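Fructose-bisphosphate aldolase (Plasmodium falciparum, PDB 4TR9) is a class I aldolase, an enzyme built on a TIM barrel, found here with four protein chains in its assembly. Local coordinates at residues A26-Q31 against N107-I112; S80-F85 against N101-E106. All blocks are in the same frame, centred on the assembly; numbering follows the deposited sequence.

Contact 1: A26-Q31 against N107-I112; sequences AQKLVQ and NIIPGI
K28 and L29, on the last turn of helix 16-29, receive the side chain of I109 between them at the start of strand 109-113. K28 comes first. Its chain leaves the helix with CG anti to the backbone N (chi1 -173°), then bends at chi3 (49°), which swings the methylenes round so that CE lies 3.6 Å from I109 CD1. A lysine suits this place because its aliphatic part can cover an apolar methyl while the residue as a whole stays exposed, as its charged amino group requires. L29, the next residue, is buried, and its branched end slants across the isoleucine: CD2 is 3.7 Å from I109 CD1 and 3.9 Å from I109 CB. The same leucine also rests on F150 of strand 150-157, and next to it V30 lies on A303 and T305 of strand 303-308, so the helix end sits against several strands. On the strand, the CB of I109 faces the helix, and CG1 lies beside the backbone N with chi2 extended (177°), so that CD1 is held out as the farthest-reaching atom and meets both neighbours. A beta-branched residue fits the strand well, and I109 also pairs through its backbone with S80 and A82. No hydrogen bond joins the two segments; the contact is wholly van der Waals, apolar on the L29 side and partly open on the K28 side. A helix before the first strand, set against the beginnings of parallel strands, is consistent with one that covers the N-terminal end of a TIM barrel, as N-terminal helices do in many such barrels.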
loop_
_atom_site.group_PDB
_atom_site.type_symbol
_atom_site.label_atom_id
_atom_site.label_comp_id
_atom_site.label_asym_id
_atom_site.label_seq_id
_atom_site.Cartn_x
_atom_site.Cartn_y
_atom_site.Cartn_z
ATOM N N ALA A 26 -23.232 -7.632 -17.887
ATOM C CA ALA A 26 -23.253 -6.759 -16.718
ATOM C C ALA A 26 -24.335 -5.688 -16.826
ATOM O O ALA A 26 -25.063 -5.433 -15.868
ATOM C CB ALA A 26 -21.891 -6.112 -16.521
ATOM N N GLN A 27 -24.435 -5.065 -17.995
ATOM C CA GLN A 27 -25.431 -4.023 -18.224
ATOM C C GLN A 27 -26.834 -4.617 -18.310
ATOM O O GLN A 27 -27.812 -3.989 -17.906
ATOM C CB GLN A 27 -25.105 -3.243 -19.501
ATOM C CG GLN A 27 -26.086 -2.125 -19.826
ATOM C CD GLN A 27 -26.083 -1.017 -18.789
ATOM O OE1 GLN A 27 -25.077 -0.778 -18.119
ATOM N NE2 GLN A 27 -27.213 -0.333 -18.651
ATOM N N LYS A 28 -26.919 -5.837 -18.830
ATOM C CA LYS A 28 -28.199 -6.514 -19.007
ATOM C C LYS A 28 -28.785 -6.961 -17.669
ATOM O O LYS A 28 -30.004 -7.003 -17.500
ATOM C CB LYS A 28 -28.029 -7.709 -19.947
ATOM C CG LYS A 28 -29.321 -8.402 -20.348
ATOM C CD LYS A 28 -29.114 -9.241 -21.602
ATOM C CE LYS A 28 -27.878 -10.122 -21.484
ATOM N NZ LYS A 28 -27.583 -10.855 -22.748
ATOM N N LEU A 29 -27.913 -7.287 -16.720
ATOM C CA LEU A 29 -28.347 -7.681 -15.383
ATOM C C LEU A 29 -28.931 -6.497 -14.619
ATOM O O LEU A 29 -29.757 -6.672 -13.724
ATOM C CB LEU A 29 -27.184 -8.289 -14.596
ATOM C CG LEU A 29 -26.778 -9.715 -14.967
ATOM C CD1 LEU A 29 -25.542 -10.138 -14.189
ATOM C CD2 LEU A 29 -27.929 -10.674 -14.713
ATOM N N VAL A 30 -28.494 -5.293 -14.972
ATOM C CA VAL A 30 -29.008 -4.082 -14.346
ATOM C C VAL A 30 -29.866 -3.291 -15.328
ATOM O O VAL A 30 -29.904 -2.059 -15.287
ATOM C CB VAL A 30 -27.867 -3.190 -13.812
ATOM C CG1 VAL A 30 -27.185 -3.858 -12.628
ATOM C CG2 VAL A 30 -26.862 -2.885 -14.913
ATOM N N GLN A 31 -30.556 -4.012 -16.209
ATOM C CA GLN A 31 -31.448 -3.399 -17.189
ATOM C C GLN A 31 -32.550 -2.616 -16.481
ATOM O O GLN A 31 -32.908 -2.931 -15.346
ATOM C CB GLN A 31 -32.046 -4.467 -18.110
ATOM C CG GLN A 31 -32.651 -3.927 -19.400
ATOM C CD GLN A 31 -33.116 -5.028 -20.338
ATOM O OE1 GLN A 31 -33.159 -6.202 -19.967
ATOM N NE2 GLN A 31 -33.462 -4.652 -21.565
ATOM N N ASN A 107 -36.316 -15.264 -19.813
ATOM C CA ASN A 107 -35.322 -14.224 -20.080
ATOM C C ASN A 107 -34.471 -13.914 -18.846
ATOM O O ASN A 107 -33.981 -12.797 -18.677
ATOM C CB ASN A 107 -36.012 -12.952 -20.591
ATOM C CG ASN A 107 -35.045 -11.967 -21.225
ATOM O OD1 ASN A 107 -33.977 -12.347 -21.706
ATOM N ND2 ASN A 107 -35.414 -10.690 -21.222
ATOM N N ILE A 108 -34.298 -14.910 -17.985
ATOM C CA ILE A 108 -33.534 -14.729 -16.756
ATOM C C ILE A 108 -32.147 -15.356 -16.868
ATOM O O ILE A 108 -32.011 -16.536 -17.198
ATOM C CB ILE A 108 -34.269 -15.327 -15.542
ATOM C CG1 ILE A 108 -35.645 -14.678 -15.382
ATOM C CG2 ILE A 108 -33.446 -15.143 -14.276
ATOM C CD1 ILE A 108 -36.432 -15.195 -14.198
ATOM N N ILE A 109 -31.122 -14.557 -16.592
ATOM C CA ILE A 109 -29.739 -15.011 -16.678
ATOM C C ILE A 109 -29.332 -15.810 -15.442
ATOM O O ILE A 109 -29.418 -15.311 -14.321
ATOM C CB ILE A 109 -28.772 -13.827 -16.845
ATOM C CG1 ILE A 109 -29.158 -12.988 -18.064
ATOM C CG2 ILE A 109 -27.342 -14.318 -16.967
ATOM C CD1 ILE A 109 -28.290 -11.765 -18.256
ATOM N N PRO A 110 -28.884 -17.058 -15.648
ATOM C CA PRO A 110 -28.430 -17.926 -14.556
ATOM C C PRO A 110 -27.156 -17.413 -13.886
ATOM O O PRO A 110 -26.205 -17.033 -14.570
ATOM C CB PRO A 110 -28.172 -19.266 -15.254
ATOM C CG PRO A 110 -28.949 -19.196 -16.531
ATOM C CD PRO A 110 -28.893 -17.761 -16.941
ATOM N N GLY A 111 -27.148 -17.406 -12.557
ATOM C CA GLY A 111 -25.979 -17.007 -11.795
ATOM C C GLY A 111 -25.573 -18.097 -10.827
ATOM O O GLY A 111 -26.373 -18.975 -10.509
ATOM N N ILE A 112 -24.334 -18.048 -10.351
ATOM C CA ILE A 112 -23.825 -19.105 -9.487
ATOM C C ILE A 112 -22.979 -18.572 -8.329
ATOM O O ILE A 112 -22.116 -17.711 -8.507
ATOM C CB ILE A 112 -23.000 -20.131 -10.303
ATOM C CG1 ILE A 112 -22.453 -21.236 -9.396
ATOM C CG2 ILE A 112 -21.879 -19.442 -11.073
ATOM C CD1 ILE A 112 -23.527 -22.073 -8.737
#

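Contact 2: S80-F85 against N101-E106; sequences SGAILF and NLLHNE
L103 and L84 share one conformation: in each, CG lies anti to the carbonyl carbon and beside the backbone N, and chi2 is extended (178° and -176°). Each leucine therefore stretches away from its own backbone, L103 from helix 99-105 and L84 from strand 79-84, and they meet tip to tip, with L103 CD1 4.1 Å from L84 CD2. The other branch of the L103 fork turns to the alanine two residues earlier on the strand, where CD2 stands 4.2 Å from A82 CB. Alanine is small enough there to let the helix lie close, and leucine on the helix has two methyls to spread over two positions of the strand face. F70 of helix 59-70 touches all three side chains and adds its ring to the buried, apolar cluster. The strand alternates: A82 and L84 face the helices, whereas I83 between them sets off the other way, and its side chain touches D40 and K152, among others; these two belong to the pocket that binds N'-[(E)-(2,4-dichlorophenyl)methylidene]-3,4-dihydroxybenzohydrazide. Such an apolar layer between the outer face of a barrel strand and the helix that leads on to the next strand is the standard beta-alpha packing of the TIM barrel.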
loop_
_atom_site.group_PDB
_atom_site.type_symbol
_atom_site.label_atom_id
_atom_site.label_comp_id
_atom_site.label_asym_id
_atom_site.label_seq_id
_atom_site.Cartn_x
_atom_site.Cartn_y
_atom_site.Cartn_z
ATOM N N SER A 80 -33.843 -9.803 -13.840
ATOM C CA SER A 80 -32.911 -9.931 -14.953
ATOM C C SER A 80 -32.048 -11.177 -14.803
ATOM O O SER A 80 -31.675 -11.811 -15.790
ATOM C CB SER A 80 -32.022 -8.692 -15.056
ATOM O OG SER A 80 -31.211 -8.552 -13.900
ATOM N N GLY A 81 -31.731 -11.521 -13.560
ATOM C CA GLY A 81 -30.891 -12.668 -13.283
ATOM C C GLY A 81 -31.189 -13.306 -11.942
ATOM O O GLY A 81 -31.692 -12.654 -11.029
ATOM N N ALA A 82 -30.876 -14.592 -11.827
ATOM C CA ALA A 82 -31.083 -15.324 -10.584
ATOM C C ALA A 82 -29.829 -16.099 -10.200
ATOM O O ALA A 82 -29.309 -16.887 -10.989
ATOM C CB ALA A 82 -32.273 -16.263 -10.711
ATOM N N ILE A 83 -29.346 -15.866 -8.984
ATOM C CA ILE A 83 -28.146 -16.534 -8.497
ATOM C C ILE A 83 -28.495 -17.896 -7.912
ATOM O O ILE A 83 -29.369 -18.002 -7.053
ATOM C CB ILE A 83 -27.424 -15.691 -7.432
ATOM C CG1 ILE A 83 -27.356 -14.225 -7.866
ATOM C CG2 ILE A 83 -26.032 -16.247 -7.168
ATOM C CD1 ILE A 83 -26.728 -13.312 -6.838
ATOM N N LEU A 84 -27.811 -18.934 -8.380
ATOM C CA LEU A 84 -28.105 -20.294 -7.944
ATOM C C LEU A 84 -27.000 -20.868 -7.069
ATOM O O LEU A 84 -25.857 -20.410 -7.110
ATOM C CB LEU A 84 -28.317 -21.215 -9.150
ATOM C CG LEU A 84 -29.141 -20.702 -10.332
ATOM C CD1 LEU A 84 -29.310 -21.797 -11.376
ATOM C CD2 LEU A 84 -30.487 -20.187 -9.871
ATOM N N PHE A 85 -27.352 -21.871 -6.273
ATOM C CA PHE A 85 -26.364 -22.673 -5.567
ATOM C C PHE A 85 -25.882 -23.757 -6.524
ATOM O O PHE A 85 -26.540 -24.028 -7.530
ATOM C CB PHE A 85 -26.957 -23.278 -4.291
ATOM C CG PHE A 85 -25.938 -23.907 -3.382
ATOM C CD1 PHE A 85 -25.111 -23.119 -2.597
ATOM C CD2 PHE A 85 -25.813 -25.284 -3.305
ATOM C CE1 PHE A 85 -24.174 -23.694 -1.757
ATOM C CE2 PHE A 85 -24.878 -25.865 -2.466
ATOM C CZ PHE A 85 -24.059 -25.069 -1.692
ATOM N N ASN A 101 -33.252 -24.182 -17.606
ATOM C CA ASN A 101 -34.173 -23.963 -18.715
ATOM C C ASN A 101 -35.383 -23.122 -18.316
ATOM O O ASN A 101 -35.952 -22.413 -19.146
ATOM C CB ASN A 101 -34.637 -25.301 -19.294
ATOM C CG ASN A 101 -33.530 -26.031 -20.029
ATOM O OD1 ASN A 101 -32.542 -25.427 -20.444
ATOM N ND2 ASN A 101 -33.695 -27.336 -20.202
ATOM N N LEU A 102 -35.772 -23.203 -17.048
ATOM C CA LEU A 102 -36.870 -22.389 -16.537
ATOM C C LEU A 102 -36.501 -20.910 -16.576
ATOM O O LEU A 102 -37.354 -20.052 -16.800
ATOM C CB LEU A 102 -37.233 -22.801 -15.109
ATOM C CG LEU A 102 -37.733 -24.233 -14.905
ATOM C CD1 LEU A 102 -38.063 -24.480 -13.441
ATOM C CD2 LEU A 102 -38.941 -24.513 -15.786
ATOM N N LEU A 103 -35.221 -20.622 -16.360
ATOM C CA LEU A 103 -34.728 -19.251 -16.392
ATOM C C LEU A 103 -34.571 -18.759 -17.826
ATOM O O LEU A 103 -34.816 -17.588 -18.120
ATOM C CB LEU A 103 -33.394 -19.146 -15.651
ATOM C CG LEU A 103 -33.414 -19.517 -14.167
ATOM C CD1 LEU A 103 -32.018 -19.424 -13.574
ATOM C CD2 LEU A 103 -34.385 -18.628 -13.405
ATOM N N HIS A 104 -34.159 -19.660 -18.712
ATOM C CA HIS A 104 -33.970 -19.328 -20.121
ATOM C C HIS A 104 -35.282 -18.923 -20.783
ATOM O O HIS A 104 -35.313 -18.020 -21.620
ATOM C CB HIS A 104 -33.353 -20.511 -20.872
ATOM C CG HIS A 104 -31.902 -20.725 -20.576
ATOM N ND1 HIS A 104 -31.196 -21.808 -21.054
ATOM C CD2 HIS A 104 -31.020 -19.990 -19.856
ATOM C CE1 HIS A 104 -29.944 -21.735 -20.640
ATOM N NE2 HIS A 104 -29.810 -20.641 -19.910
ATOM N N ASN A 105 -36.363 -19.595 -20.404
ATOM C CA ASN A 105 -37.675 -19.313 -20.974
ATOM C C ASN A 105 -38.239 -17.985 -20.483
ATOM O O ASN A 105 -39.095 -17.386 -21.134
ATOM C CB ASN A 105 -38.650 -20.446 -20.647
ATOM C CG ASN A 105 -38.202 -21.780 -21.214
ATOM O OD1 ASN A 105 -37.516 -21.837 -22.233
ATOM N ND2 ASN A 105 -38.591 -22.865 -20.552
ATOM N N GLU A 106 -37.754 -17.526 -19.336
ATOM C CA GLU A 106 -38.246 -16.288 -18.745
ATOM C C GLU A 106 -37.246 -15.142 -18.867
ATOM O O GLU A 106 -37.323 -14.171 -18.114
ATOM C CB GLU A 106 -38.601 -16.509 -17.273
ATOM C CG GLU A 106 -40.029 -16.970 -17.043
ATOM C CD GLU A 106 -41.041 -15.864 -17.279
ATOM O OE1 GLU A 106 -40.646 -14.679 -17.260
ATOM O OE2 GLU A 106 -42.231 -16.180 -17.484
#

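In the fold
From the N terminus the chain runs through helix 16-29, strand 35-39, helices 43-52 and 59-70, strand 79-84 and the short helix 86-89. At helix 99-105 contact 2 closes a loop of only 15 residues back to strand 79-84. The chain then enters strand 109-113, where contact 1 closes a loop of 75 residues back to the first helix. The smaller loop lies wholly within the larger, so the two nest and do not cross. Strand 79-84, helix 99-105 and strand 109-113 form a beta-alpha-beta crossover between neighbouring parallel strands, bonded through G111 with A82 and L84. Contact 2 fixes the helix outside this pair, while contact 1 ties its third element to the helix at the barrel's end.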